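Local atomic coordinates of FBP protein (Leishmania major, PDB entry 5OEZ), a protein that probably catalyses the magnesium-dependent hydrolysis of fructose 1,6-bisphosphate to fructose 6-phosphate and phosphate in gluconeogenesis, as a homotetramer that binds AMP. Residues C[166-171]-C[180-185]; C[175-180]-C[190-195]; C[185-190]-C[204-209]; C[210-215]-C[260-265]; C[287-292]-C[320-325]. All coordinates share one frame; numbering follows the deposited sequence.

Contact 1. Residues C[166-171]-C[180-185]; sequences VSAGYA and VLTSGH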
# COMPACT_ATOMS: atom_id res chain seq x y z
N VAL C 166 -10.23 -21.89 -25.12
CA VAL C 166 -8.76 -21.94 -25.00
C VAL C 166 -8.22 -21.49 -23.63
O VAL C 166 -7.14 -21.91 -23.25
CB VAL C 166 -8.02 -21.17 -26.09
CG1 VAL C 166 -8.48 -21.62 -27.47
CG2 VAL C 166 -8.19 -19.68 -25.90
N SER C 167 -8.98 -20.68 -22.88
CA SER C 167 -8.54 -20.26 -21.55
C SER C 167 -9.68 -19.81 -20.67
O SER C 167 -10.75 -19.44 -21.15
CB SER C 167 -7.50 -19.14 -21.69
OG SER C 167 -7.05 -18.72 -20.42
N ALA C 168 -9.48 -19.92 -19.38
CA ALA C 168 -10.45 -19.48 -18.40
C ALA C 168 -9.75 -19.08 -17.11
O ALA C 168 -8.71 -19.62 -16.79
CB ALA C 168 -11.46 -20.58 -18.11
N GLY C 169 -10.37 -18.20 -16.34
CA GLY C 169 -9.85 -17.89 -15.02
C GLY C 169 -10.84 -17.16 -14.15
O GLY C 169 -11.90 -16.75 -14.62
N TYR C 170 -10.47 -16.96 -12.89
CA TYR C 170 -11.20 -16.07 -12.01
C TYR C 170 -10.28 -15.31 -11.06
O TYR C 170 -9.12 -15.66 -10.90
CB TYR C 170 -12.28 -16.82 -11.24
CG TYR C 170 -11.76 -17.85 -10.27
CD1 TYR C 170 -11.26 -17.47 -9.01
CD2 TYR C 170 -11.77 -19.19 -10.59
CE1 TYR C 170 -10.78 -18.43 -8.12
CE2 TYR C 170 -11.28 -20.14 -9.72
CZ TYR C 170 -10.79 -19.76 -8.49
OH TYR C 170 -10.30 -20.69 -7.61
N ALA C 171 -10.81 -14.23 -10.50
CA ALA C 171 -10.17 -13.51 -9.42
C ALA C 171 -11.07 -13.54 -8.17
O ALA C 171 -12.28 -13.41 -8.29
CB ALA C 171 -9.89 -12.08 -9.84
N VAL C 180 -6.73 -17.24 -10.45
CA VAL C 180 -6.60 -18.66 -10.77
C VAL C 180 -6.92 -18.79 -12.25
O VAL C 180 -7.89 -18.21 -12.72
CB VAL C 180 -7.56 -19.48 -9.90
CG1 VAL C 180 -7.55 -20.95 -10.27
CG2 VAL C 180 -7.19 -19.31 -8.43
N LEU C 181 -6.13 -19.57 -12.97
CA LEU C 181 -6.11 -19.51 -14.42
C LEU C 181 -5.82 -20.88 -15.01
O LEU C 181 -5.06 -21.65 -14.41
CB LEU C 181 -4.97 -18.54 -14.81
CG LEU C 181 -4.63 -18.30 -16.27
CD1 LEU C 181 -5.80 -17.68 -17.03
CD2 LEU C 181 -3.42 -17.40 -16.35
N THR C 182 -6.39 -21.17 -16.18
CA THR C 182 -5.99 -22.35 -16.96
C THR C 182 -5.90 -21.99 -18.44
O THR C 182 -6.66 -21.14 -18.90
CB THR C 182 -6.95 -23.57 -16.78
OG1 THR C 182 -6.45 -24.71 -17.51
CG2 THR C 182 -8.37 -23.28 -17.26
N SER C 183 -4.99 -22.65 -19.15
CA SER C 183 -4.91 -22.59 -20.62
C SER C 183 -4.98 -23.98 -21.27
O SER C 183 -4.50 -24.16 -22.38
CB SER C 183 -3.60 -21.90 -21.06
OG SER C 183 -3.72 -20.51 -20.86
N GLY C 184 -5.55 -24.96 -20.58
CA GLY C 184 -5.67 -26.33 -21.10
C GLY C 184 -4.63 -27.31 -20.60
O GLY C 184 -4.68 -28.48 -20.96
N HIS C 185 -3.72 -26.86 -19.74
CA HIS C 185 -2.66 -27.71 -19.19
C HIS C 185 -2.58 -27.58 -17.67
O HIS C 185 -1.53 -27.32 -17.11
CB HIS C 185 -1.33 -27.37 -19.88
CG HIS C 185 -1.41 -27.44 -21.38
ND1 HIS C 185 -1.60 -26.32 -22.17
CD2 HIS C 185 -1.40 -28.50 -22.22
CE1 HIS C 185 -1.66 -26.69 -23.44
NE2 HIS C 185 -1.55 -28.01 -23.49

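Contact 2. Residues C[175-180]-C[190-195]; sequences SATNLV and FTLDPN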
# COMPACT_ATOMS: atom_id res chain seq x y z
N SER C 175 -9.18 -11.19 1.72
CA SER C 175 -8.06 -10.59 2.49
C SER C 175 -6.78 -10.62 1.68
O SER C 175 -5.94 -9.75 1.81
CB SER C 175 -7.87 -11.25 3.86
OG SER C 175 -8.12 -12.65 3.81
N ALA C 176 -6.64 -11.63 0.82
CA ALA C 176 -5.72 -11.59 -0.29
C ALA C 176 -6.53 -11.51 -1.58
O ALA C 176 -7.72 -11.78 -1.58
CB ALA C 176 -4.85 -12.83 -0.28
N THR C 177 -5.87 -11.14 -2.66
CA THR C 177 -6.45 -11.14 -3.99
C THR C 177 -5.76 -12.27 -4.79
O THR C 177 -4.55 -12.22 -4.99
CB THR C 177 -6.23 -9.79 -4.67
OG1 THR C 177 -6.71 -8.77 -3.80
CG2 THR C 177 -6.96 -9.71 -6.01
N ASN C 178 -6.54 -13.28 -5.18
CA ASN C 178 -6.05 -14.43 -5.91
C ASN C 178 -6.51 -14.39 -7.33
O ASN C 178 -7.57 -13.85 -7.62
CB ASN C 178 -6.58 -15.69 -5.31
CG ASN C 178 -6.10 -15.90 -3.89
OD1 ASN C 178 -6.89 -16.06 -2.96
ND2 ASN C 178 -4.79 -15.91 -3.72
N LEU C 179 -5.69 -14.93 -8.22
CA LEU C 179 -6.03 -15.09 -9.61
C LEU C 179 -5.72 -16.52 -9.99
O LEU C 179 -4.58 -16.96 -9.85
CB LEU C 179 -5.25 -14.10 -10.49
CG LEU C 179 -5.80 -13.86 -11.89
CD1 LEU C 179 -5.43 -12.46 -12.36
CD2 LEU C 179 -5.30 -14.90 -12.88
N VAL C 180 -6.73 -17.24 -10.45
CA VAL C 180 -6.60 -18.66 -10.77
C VAL C 180 -6.92 -18.79 -12.25
O VAL C 180 -7.89 -18.21 -12.72
CB VAL C 180 -7.56 -19.48 -9.90
CG1 VAL C 180 -7.55 -20.95 -10.27
CG2 VAL C 180 -7.19 -19.31 -8.43
N PHE C 190 -2.32 -17.61 -8.53
CA PHE C 190 -1.44 -16.49 -8.30
C PHE C 190 -2.04 -15.61 -7.22
O PHE C 190 -3.25 -15.56 -7.06
CB PHE C 190 -1.24 -15.69 -9.59
CG PHE C 190 -0.65 -16.50 -10.71
CD1 PHE C 190 -1.44 -17.38 -11.43
CD2 PHE C 190 0.69 -16.39 -11.04
CE1 PHE C 190 -0.90 -18.15 -12.45
CE2 PHE C 190 1.23 -17.14 -12.06
CZ PHE C 190 0.43 -18.03 -12.78
N THR C 191 -1.17 -14.89 -6.52
CA THR C 191 -1.57 -13.96 -5.49
C THR C 191 -0.96 -12.60 -5.77
O THR C 191 0.21 -12.49 -6.11
CB THR C 191 -1.17 -14.49 -4.10
OG1 THR C 191 -1.78 -15.77 -3.92
CG2 THR C 191 -1.63 -13.56 -2.98
N LEU C 192 -1.77 -11.56 -5.60
CA LEU C 192 -1.33 -10.19 -5.83
C LEU C 192 -0.39 -9.76 -4.71
O LEU C 192 -0.76 -9.81 -3.55
CB LEU C 192 -2.52 -9.24 -5.90
CG LEU C 192 -2.26 -7.74 -6.10
CD1 LEU C 192 -1.48 -7.48 -7.37
CD2 LEU C 192 -3.58 -6.98 -6.12
N ASP C 193 0.82 -9.35 -5.07
CA ASP C 193 1.76 -8.73 -4.14
C ASP C 193 1.49 -7.22 -4.20
O ASP C 193 1.87 -6.57 -5.17
CB ASP C 193 3.20 -9.03 -4.51
CG ASP C 193 4.21 -8.46 -3.50
OD1 ASP C 193 3.92 -7.43 -2.85
OD2 ASP C 193 5.31 -9.03 -3.38
N PRO C 194 0.82 -6.66 -3.17
CA PRO C 194 0.45 -5.25 -3.25
C PRO C 194 1.65 -4.28 -3.25
O PRO C 194 1.54 -3.17 -3.74
CB PRO C 194 -0.42 -5.05 -2.00
CG PRO C 194 0.06 -6.08 -1.03
CD PRO C 194 0.49 -7.26 -1.86
N ASN C 195 2.80 -4.73 -2.73
CA ASN C 195 4.02 -3.93 -2.76
C ASN C 195 4.65 -3.71 -4.13
O ASN C 195 5.35 -2.73 -4.31
CB ASN C 195 5.05 -4.54 -1.81
CG ASN C 195 4.57 -4.52 -0.38
OD1 ASN C 195 3.87 -3.59 0.04
ND2 ASN C 195 4.94 -5.53 0.39
O HOH W 1 -3.14 -10.31 -2.02

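Contact 3. Residues C[185-190]-C[204-209]; sequences HGVDGF and PHISIP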
# COMPACT_ATOMS: atom_id res chain seq x y z
N HIS C 185 -3.72 -26.86 -19.74
CA HIS C 185 -2.66 -27.71 -19.19
C HIS C 185 -2.58 -27.58 -17.67
O HIS C 185 -1.53 -27.32 -17.11
CB HIS C 185 -1.33 -27.37 -19.88
CG HIS C 185 -1.41 -27.44 -21.38
ND1 HIS C 185 -1.60 -26.32 -22.17
CD2 HIS C 185 -1.40 -28.50 -22.22
CE1 HIS C 185 -1.66 -26.69 -23.44
NE2 HIS C 185 -1.55 -28.01 -23.49
N GLY C 186 -3.72 -27.79 -17.01
CA GLY C 186 -3.81 -27.71 -15.55
C GLY C 186 -4.15 -26.32 -15.07
O GLY C 186 -4.43 -25.42 -15.86
N VAL C 187 -4.13 -26.14 -13.76
CA VAL C 187 -4.57 -24.89 -13.15
C VAL C 187 -3.45 -24.34 -12.27
O VAL C 187 -2.79 -25.09 -11.56
CB VAL C 187 -5.82 -25.15 -12.29
CG1 VAL C 187 -6.32 -23.87 -11.61
CG2 VAL C 187 -6.93 -25.71 -13.17
N ASP C 188 -3.25 -23.02 -12.33
CA ASP C 188 -2.27 -22.34 -11.48
C ASP C 188 -2.87 -21.14 -10.80
O ASP C 188 -3.66 -20.41 -11.39
CB ASP C 188 -1.06 -21.95 -12.30
CG ASP C 188 -0.40 -23.15 -12.92
OD1 ASP C 188 0.33 -23.86 -12.20
OD2 ASP C 188 -0.65 -23.41 -14.12
N GLY C 189 -2.50 -20.97 -9.54
CA GLY C 189 -3.01 -19.89 -8.71
C GLY C 189 -1.95 -18.87 -8.41
O GLY C 189 -0.82 -19.22 -8.07
N PHE C 190 -2.32 -17.61 -8.53
CA PHE C 190 -1.44 -16.49 -8.30
C PHE C 190 -2.04 -15.61 -7.22
O PHE C 190 -3.25 -15.56 -7.06
CB PHE C 190 -1.24 -15.69 -9.59
CG PHE C 190 -0.65 -16.50 -10.71
CD1 PHE C 190 -1.44 -17.38 -11.43
CD2 PHE C 190 0.69 -16.39 -11.04
CE1 PHE C 190 -0.90 -18.15 -12.45
CE2 PHE C 190 1.23 -17.14 -12.06
CZ PHE C 190 0.43 -18.03 -12.78
N PRO C 204 1.10 -23.62 -7.70
CA PRO C 204 1.23 -24.28 -9.01
C PRO C 204 0.51 -25.63 -9.02
O PRO C 204 0.50 -26.31 -8.00
CB PRO C 204 2.74 -24.47 -9.16
CG PRO C 204 3.23 -24.56 -7.74
CD PRO C 204 2.33 -23.72 -6.89
N HIS C 205 -0.08 -26.01 -10.15
CA HIS C 205 -0.69 -27.32 -10.35
C HIS C 205 -1.72 -27.67 -9.26
O HIS C 205 -1.58 -28.65 -8.54
CB HIS C 205 0.40 -28.40 -10.44
CG HIS C 205 1.42 -28.14 -11.51
ND1 HIS C 205 1.07 -27.85 -12.82
CD2 HIS C 205 2.77 -28.13 -11.47
CE1 HIS C 205 2.17 -27.66 -13.53
NE2 HIS C 205 3.21 -27.83 -12.74
N ILE C 206 -2.76 -26.85 -9.17
CA ILE C 206 -3.86 -27.09 -8.24
C ILE C 206 -4.61 -28.37 -8.64
O ILE C 206 -5.02 -28.52 -9.79
CB ILE C 206 -4.85 -25.92 -8.20
CG1 ILE C 206 -4.17 -24.69 -7.61
CG2 ILE C 206 -6.09 -26.29 -7.39
CD1 ILE C 206 -4.98 -23.42 -7.68
N SER C 207 -4.76 -29.28 -7.68
CA SER C 207 -5.45 -30.55 -7.87
C SER C 207 -6.55 -30.64 -6.82
O SER C 207 -6.23 -30.66 -5.63
CB SER C 207 -4.51 -31.74 -7.68
OG SER C 207 -3.56 -31.85 -8.72
N ILE C 208 -7.80 -30.73 -7.26
CA ILE C 208 -8.94 -30.91 -6.33
C ILE C 208 -8.90 -32.37 -5.84
O ILE C 208 -8.83 -33.29 -6.64
CB ILE C 208 -10.38 -30.71 -6.96
CG1 ILE C 208 -10.58 -29.41 -7.76
CG2 ILE C 208 -11.48 -30.75 -5.88
CD1 ILE C 208 -11.87 -29.39 -8.56
N PRO C 209 -8.94 -32.58 -4.51
CA PRO C 209 -9.00 -33.97 -4.01
C PRO C 209 -10.19 -34.77 -4.58
O PRO C 209 -11.23 -34.19 -4.83
CB PRO C 209 -9.18 -33.78 -2.50
CG PRO C 209 -8.60 -32.42 -2.20
CD PRO C 209 -8.85 -31.59 -3.42
O HOH W 2 -0.64 -26.27 -14.35
O HOH W 3 -3.65 -28.44 -12.18

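Contact 4. Residues C[210-215]-C[260-265]; sequences KKRSIY and LLYGGI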
# COMPACT_ATOMS: atom_id res chain seq x y z
N LYS C 210 -10.00 -36.07 -4.78
CA LYS C 210 -11.04 -36.91 -5.35
C LYS C 210 -12.26 -37.03 -4.43
O LYS C 210 -13.38 -37.15 -4.93
CB LYS C 210 -10.52 -38.30 -5.77
CG LYS C 210 -10.12 -39.21 -4.62
CD LYS C 210 -9.42 -40.46 -5.12
CE LYS C 210 -9.13 -41.45 -3.98
NZ LYS C 210 -8.60 -42.76 -4.46
N LYS C 211 -12.05 -36.99 -3.12
CA LYS C 211 -13.16 -36.86 -2.17
C LYS C 211 -12.84 -35.94 -0.99
O LYS C 211 -11.68 -35.77 -0.62
CB LYS C 211 -13.60 -38.23 -1.65
CG LYS C 211 -12.59 -38.97 -0.80
CD LYS C 211 -13.29 -39.87 0.21
CE LYS C 211 -13.75 -39.07 1.44
NZ LYS C 211 -15.06 -39.51 2.01
N ARG C 212 -13.88 -35.33 -0.45
CA ARG C 212 -13.79 -34.49 0.73
C ARG C 212 -15.21 -34.20 1.21
O ARG C 212 -16.07 -33.79 0.42
CB ARG C 212 -13.08 -33.17 0.42
CG ARG C 212 -12.82 -32.28 1.64
CD ARG C 212 -11.67 -32.79 2.49
NE ARG C 212 -11.65 -32.07 3.77
CZ ARG C 212 -11.09 -30.87 3.99
NH1 ARG C 212 -10.46 -30.21 3.02
NH2 ARG C 212 -11.17 -30.32 5.20
N SER C 213 -15.45 -34.37 2.50
CA SER C 213 -16.81 -34.29 3.06
C SER C 213 -17.27 -32.86 3.38
O SER C 213 -17.54 -32.53 4.54
CB SER C 213 -16.89 -35.15 4.31
OG SER C 213 -16.61 -36.50 4.00
N ILE C 214 -17.34 -32.02 2.35
CA ILE C 214 -17.85 -30.65 2.46
C ILE C 214 -18.83 -30.45 1.32
O ILE C 214 -18.51 -30.76 0.17
CB ILE C 214 -16.75 -29.57 2.36
CG1 ILE C 214 -15.69 -29.76 3.45
CG2 ILE C 214 -17.36 -28.17 2.50
CD1 ILE C 214 -14.48 -28.85 3.31
N TYR C 215 -20.00 -29.90 1.65
CA TYR C 215 -20.98 -29.54 0.64
C TYR C 215 -21.38 -28.08 0.80
O TYR C 215 -21.46 -27.55 1.91
CB TYR C 215 -22.20 -30.49 0.67
CG TYR C 215 -23.15 -30.33 1.80
CD1 TYR C 215 -22.89 -30.91 3.04
CD2 TYR C 215 -24.33 -29.60 1.66
CE1 TYR C 215 -23.78 -30.78 4.11
CE2 TYR C 215 -25.24 -29.46 2.72
CZ TYR C 215 -24.95 -30.04 3.95
OH TYR C 215 -25.82 -29.90 5.02
N LEU C 260 -12.13 -25.90 -4.91
CA LEU C 260 -10.89 -26.26 -5.58
C LEU C 260 -9.73 -26.61 -4.65
O LEU C 260 -9.02 -27.57 -4.91
CB LEU C 260 -10.40 -25.09 -6.45
CG LEU C 260 -10.75 -24.88 -7.89
CD1 LEU C 260 -9.60 -24.14 -8.56
CD2 LEU C 260 -11.00 -26.19 -8.57
N LEU C 261 -9.53 -25.81 -3.61
CA LEU C 261 -8.38 -26.01 -2.72
C LEU C 261 -8.60 -27.04 -1.64
O LEU C 261 -7.67 -27.78 -1.29
CB LEU C 261 -7.98 -24.69 -2.07
CG LEU C 261 -7.51 -23.60 -3.04
CD1 LEU C 261 -7.21 -22.31 -2.29
CD2 LEU C 261 -6.28 -24.03 -3.83
N TYR C 262 -9.80 -27.10 -1.08
CA TYR C 262 -10.11 -28.06 -0.00
C TYR C 262 -10.75 -29.34 -0.52
O TYR C 262 -10.65 -30.37 0.12
CB TYR C 262 -11.06 -27.42 1.01
CG TYR C 262 -10.47 -26.33 1.88
CD1 TYR C 262 -9.20 -25.79 1.65
CD2 TYR C 262 -11.21 -25.82 2.96
CE1 TYR C 262 -8.69 -24.80 2.47
CE2 TYR C 262 -10.71 -24.83 3.77
CZ TYR C 262 -9.45 -24.32 3.53
OH TYR C 262 -8.92 -23.32 4.34
N GLY C 263 -11.39 -29.28 -1.68
CA GLY C 263 -12.27 -30.35 -2.13
C GLY C 263 -13.70 -30.15 -1.64
O GLY C 263 -13.98 -29.22 -0.88
N GLY C 264 -14.59 -31.02 -2.10
CA GLY C 264 -16.00 -30.96 -1.76
C GLY C 264 -16.87 -30.86 -2.99
O GLY C 264 -16.47 -31.24 -4.10
N ILE C 265 -18.08 -30.36 -2.77
CA ILE C 265 -19.05 -30.15 -3.83
C ILE C 265 -19.69 -28.79 -3.67
O ILE C 265 -20.02 -28.38 -2.56
CB ILE C 265 -20.11 -31.31 -3.91
CG1 ILE C 265 -20.89 -31.22 -5.23
CG2 ILE C 265 -21.05 -31.31 -2.73
CD1 ILE C 265 -21.70 -32.46 -5.56

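Contact 5. Residues C[287-292]-C[320-325]; sequences PMAMIV and VYFGSR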
# COMPACT_ATOMS: atom_id res chain seq x y z
N PRO C 287 -16.68 -21.28 -18.02
CA PRO C 287 -15.33 -20.97 -17.47
C PRO C 287 -14.96 -21.71 -16.17
O PRO C 287 -13.89 -22.31 -16.09
CB PRO C 287 -15.39 -19.47 -17.21
CG PRO C 287 -16.42 -18.97 -18.17
CD PRO C 287 -17.45 -20.04 -18.24
N MET C 288 -15.85 -21.69 -15.18
CA MET C 288 -15.63 -22.46 -13.96
C MET C 288 -15.52 -23.96 -14.21
O MET C 288 -14.72 -24.64 -13.56
CB MET C 288 -16.74 -22.19 -12.93
CG MET C 288 -16.71 -20.82 -12.25
SD MET C 288 -15.15 -20.21 -11.52
CE MET C 288 -14.15 -21.66 -11.20
N ALA C 289 -16.33 -24.49 -15.12
CA ALA C 289 -16.24 -25.91 -15.46
C ALA C 289 -14.85 -26.28 -16.00
O ALA C 289 -14.32 -27.33 -15.67
CB ALA C 289 -17.33 -26.29 -16.46
N MET C 290 -14.29 -25.43 -16.87
CA MET C 290 -12.95 -25.69 -17.45
C MET C 290 -11.89 -25.70 -16.36
O MET C 290 -11.01 -26.54 -16.36
CB MET C 290 -12.58 -24.66 -18.52
CG MET C 290 -11.37 -25.08 -19.36
SD MET C 290 -10.82 -23.80 -20.50
CE MET C 290 -9.29 -24.52 -21.11
N ILE C 291 -11.99 -24.78 -15.41
CA ILE C 291 -11.04 -24.74 -14.30
C ILE C 291 -11.14 -26.00 -13.43
O ILE C 291 -10.13 -26.64 -13.16
CB ILE C 291 -11.24 -23.48 -13.46
CG1 ILE C 291 -10.81 -22.25 -14.27
CG2 ILE C 291 -10.43 -23.55 -12.18
CD1 ILE C 291 -11.53 -20.99 -13.86
N VAL C 292 -12.36 -26.36 -13.04
CA VAL C 292 -12.60 -27.54 -12.21
C VAL C 292 -12.13 -28.82 -12.90
O VAL C 292 -11.51 -29.67 -12.27
CB VAL C 292 -14.11 -27.65 -11.80
CG1 VAL C 292 -14.47 -29.01 -11.21
CG2 VAL C 292 -14.45 -26.55 -10.81
N VAL C 320 -25.70 -26.40 -11.89
CA VAL C 320 -24.32 -26.90 -11.81
C VAL C 320 -24.13 -27.77 -10.57
O VAL C 320 -24.67 -27.47 -9.50
CB VAL C 320 -23.25 -25.75 -11.79
CG1 VAL C 320 -23.35 -24.86 -13.04
CG2 VAL C 320 -23.35 -24.90 -10.54
N TYR C 321 -23.33 -28.81 -10.75
CA TYR C 321 -22.82 -29.66 -9.69
C TYR C 321 -21.32 -29.82 -9.96
O TYR C 321 -20.91 -30.54 -10.88
CB TYR C 321 -23.56 -31.01 -9.71
CG TYR C 321 -25.05 -30.86 -9.86
CD1 TYR C 321 -25.63 -30.85 -11.13
CD2 TYR C 321 -25.88 -30.66 -8.76
CE1 TYR C 321 -26.98 -30.68 -11.29
CE2 TYR C 321 -27.25 -30.49 -8.92
CZ TYR C 321 -27.80 -30.52 -10.18
OH TYR C 321 -29.15 -30.34 -10.38
N PHE C 322 -20.51 -29.13 -9.16
CA PHE C 322 -19.06 -29.00 -9.36
C PHE C 322 -18.29 -29.53 -8.16
O PHE C 322 -18.64 -29.22 -7.03
CB PHE C 322 -18.64 -27.52 -9.47
CG PHE C 322 -19.00 -26.83 -10.77
CD1 PHE C 322 -19.57 -27.49 -11.85
CD2 PHE C 322 -18.72 -25.49 -10.90
CE1 PHE C 322 -19.87 -26.80 -13.01
CE2 PHE C 322 -19.00 -24.80 -12.07
CZ PHE C 322 -19.57 -25.45 -13.13
N GLY C 323 -17.20 -30.24 -8.41
CA GLY C 323 -16.17 -30.41 -7.39
C GLY C 323 -15.40 -31.70 -7.50
O GLY C 323 -15.13 -32.20 -8.60
N SER C 324 -15.04 -32.21 -6.32
CA SER C 324 -14.35 -33.48 -6.17
C SER C 324 -15.10 -34.55 -6.94
O SER C 324 -16.34 -34.64 -6.87
CB SER C 324 -14.27 -33.85 -4.69
OG SER C 324 -13.51 -32.90 -3.96
N ARG C 325 -14.36 -35.38 -7.67
CA ARG C 325 -14.99 -36.28 -8.62
C ARG C 325 -15.89 -37.34 -7.97
O ARG C 325 -16.96 -37.62 -8.49
CB ARG C 325 -13.98 -36.87 -9.63
CG ARG C 325 -12.82 -37.67 -9.08
CD ARG C 325 -11.87 -38.19 -10.18
NE ARG C 325 -10.56 -38.63 -9.64
CZ ARG C 325 -10.26 -39.87 -9.24
NH1 ARG C 325 -11.16 -40.86 -9.29
NH2 ARG C 325 -9.04 -40.14 -8.76

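Contact 1. Residues C[166-171]-C[180-185]
The Tyr170 ring carries Val180 on one face: CB of Val180 stands 3.8 Å from the ring centroid, displaced toward the hydroxyl end of the ring, a CH-pi contact. The two side chains run side by side in the same direction, and CG2 of Val180 reaches Tyr170 OH at 3.5 Å. With chi1 at 65°, Tyr170 CG lies between its own N and C, which stands the ring up beside Val180. Beneath them strands 167-173 and 177-182 pair as an antiparallel beta hairpin. Tyr170 and Val180 make one hydrogen-bonded pair, Ala168 and Thr182 the next, and Gly169 lies opposite Leu181 in the non-hydrogen-bonded pair between them. Thr182 O is gripped twice, by Ala168 N at 3.1 Å and by Ser167 OG at 2.9 Å, the two donors arriving from opposite faces of its carbonyl plane. Past the last pair, Thr182 OG1 accepts from Gly184 N in an ST turn that bends the chain out of the strand, and is hydrogen-bonded to Gly186 O as well. Tyr170 OH is hydrogen-bonded to His257 of helix 252-262. Helix 281-294 packs against the Tyr170 and Thr182 face, while Ser167 and Leu181 meet helices 27-47 and 12-18, which contribute the AMP-site residues Phe28 and Ile16.

Contact 2. Residues C[175-180]-C[190-195]
Leu179 and Phe190 form the hydrogen-bonded pair of this beta hairpin, with Phe190 N giving to Leu179 O at 2.7 Å and Leu179 N giving to Phe190 O at 2.8 Å. The same Leu179 O also lies in the plane of the Phe190 ring, at its edge, 3.5 Å from CD1. That position follows from the Phe190 chi1 of -59°, which sets CG next to the backbone N. One step along, Asn178 and Thr191 occupy the non-hydrogen-bonded pair and their side chains run alongside each other, Asn178 ND2 coming within 3.0 Å of Thr191 OG1. Farther out, Leu192 N donates to Thr177 O at 2.9 Å, and CB of Thr177 packs on CB of Leu192 at 3.9 Å. Here the strands diverge, and a water takes over the next rung: it accepts from Thr177 N and donates to Leu192 O. A second shell fixes the first. Thr191 OG1 is hydrogen-bonded to Thr202 on strand 198-203, Tyr15 meets the Phe190 ring edge-to-face, and Asn129 of the second subunit donates to Ala176 O. The two pairs differ in chemistry: Leu179 and Phe190 offer an apolar surface to helix 12-18, whereas Asn178 and Thr191 turn polar groups to the other face, beside the subunit interface.

Contact 3. Residues C[185-190]-C[204-209]
Asp188 reaches across to His205 because its chi1 of -60° sets CG beside its own backbone N, and chi2 of -78° then turns OD1 toward the incoming chain. There OD1 accepts from His205 N at 3.0 Å, with a nearly straight N-H...O angle of 163°, though the donor sits above the carboxylate plane. OD1 also lies over one face of the His205 imidazole. A water draws the same residues together a second time, donating to Asp188 OD2 and His185 O and lying 2.8 Å from His205 ND1; the nearby carboxylate could favour a protonated imidazole. Next to this, Ile206 N donates to Val187 O at 3.0 Å, and another water returns the link by accepting from Val187 N and donating to Ile206 O. The contact thus continues the edge of the eight-stranded sheet past strand 198-203, where the chain leaves strand pairing and heads for the C-terminal half of the molecule. Ile206 points back at the strand, its CD1 lying 4.0 Å from Gly189 N and 4.2 Å from Val187 CG1. Behind Ile206 stands Leu261 of helix 252-262, and Val187 rests on Gln294 of helix 281-294.

Contact 4. Residues C[210-215]-C[260-265]
Arg212 lies alongside Tyr262, both side chains pointing the same way, and NH1 of Arg212 donates to Tyr262 O at 2.9 Å. The chain turns at chi2 (76°), folding the guanidinium back over the end of helix 252-262; the carbonyl is met well off its axis, with a C=O...N angle of 119°. NH1 also comes within 3.5 Å of Tyr262 CB, and the guanidinium and ring planes are inclined at 36°. A positive group at this C-terminal carbonyl would be expected to suit the helix dipole. Ile214 closes against both: its CD1 sits over the centre of one guanidinium face and near the plane of the Tyr262 ring, at its edge. Gly263 leaves the helix with positive phi, and Arg212 CB packs against its carbonyl carbon at 3.7 Å. After Gly264 the chain becomes a strand, where Ile265 N donates to Ile214 O at 3.0 Å. Tyr215 pairs in parallel with Ile265, Tyr215 CB lying 3.7 Å from Ile265 CG2. Strand 214-216 is thereby placed between strands 245-246 and 265-268 of the C-terminal sheet. Helix 227-238 covers Tyr215 and Ile265, and Ser124 of the second subunit packs on Tyr262.

Contact 5. Residues C[287-292]-C[320-325]
Phe322 pushes the far end of its ring against helix 281-294, overlapping Met288 and Ala289. CE2 of the ring touches Met288 CB at 3.6 Å, while CZ lies 3.9 Å from the backbone N of Ala289 and 4.1 Å from its CB. With chi1 at -74°, Phe322 CG stands beside its own backbone N, and the ring extends from the strand to the helix. These atoms come at the ring obliquely, whereas Val320 CB of the same strand lies over one of its faces. One helical turn beyond Met288, Val292 approaches the base of the ring, CG2 being 4.4 Å from Phe322 CD2. Its other methyl, CG1, stands 4.1 Å from Gly323 N. Helix and strand run in similar directions, 29° apart, with their axes 8.9 Å from each other: a helix laid on the C-terminal sheet. Ile256 of helix 252-262 and Ala299 of strand 298-300 also pack on Phe322. Met288 approaches Met252, which binds fructose 6-phosphate, and the same helix carries the manganese ligand Glu284. No hydrogen bond crosses between the segments; the meeting side chains are apolar and buried, so cohesion probably rests on van der Waals fit, chiefly of the Phe322 ring against the helix, with Val292 on Gly323 beside it.

Overall arrangement
Contacts 1, 2 and 3 follow one another across the eight-stranded sheet. Contacts 1 and 2 share strand 177-182 and Val180, with centres about 16 Å apart, while contacts 2 and 3 share strand 187-193; along the chain the segments of contacts 1 and 2 alternate. Contacts 4 and 5, later in sequence and about 11 Å apart between centres, belong to the C-terminal sheet. The segment 204-209 of contact 3 links the two halves, its Ile208 packing on Leu260 of contact 4 and Val292 of contact 5. Helix 281-294 also bridges them, since Met288 and Ile291 meet Tyr170 of contact 1. Packing thus runs unbroken from the sheet beside the AMP-site residues to the half carrying the sugar-phosphate site.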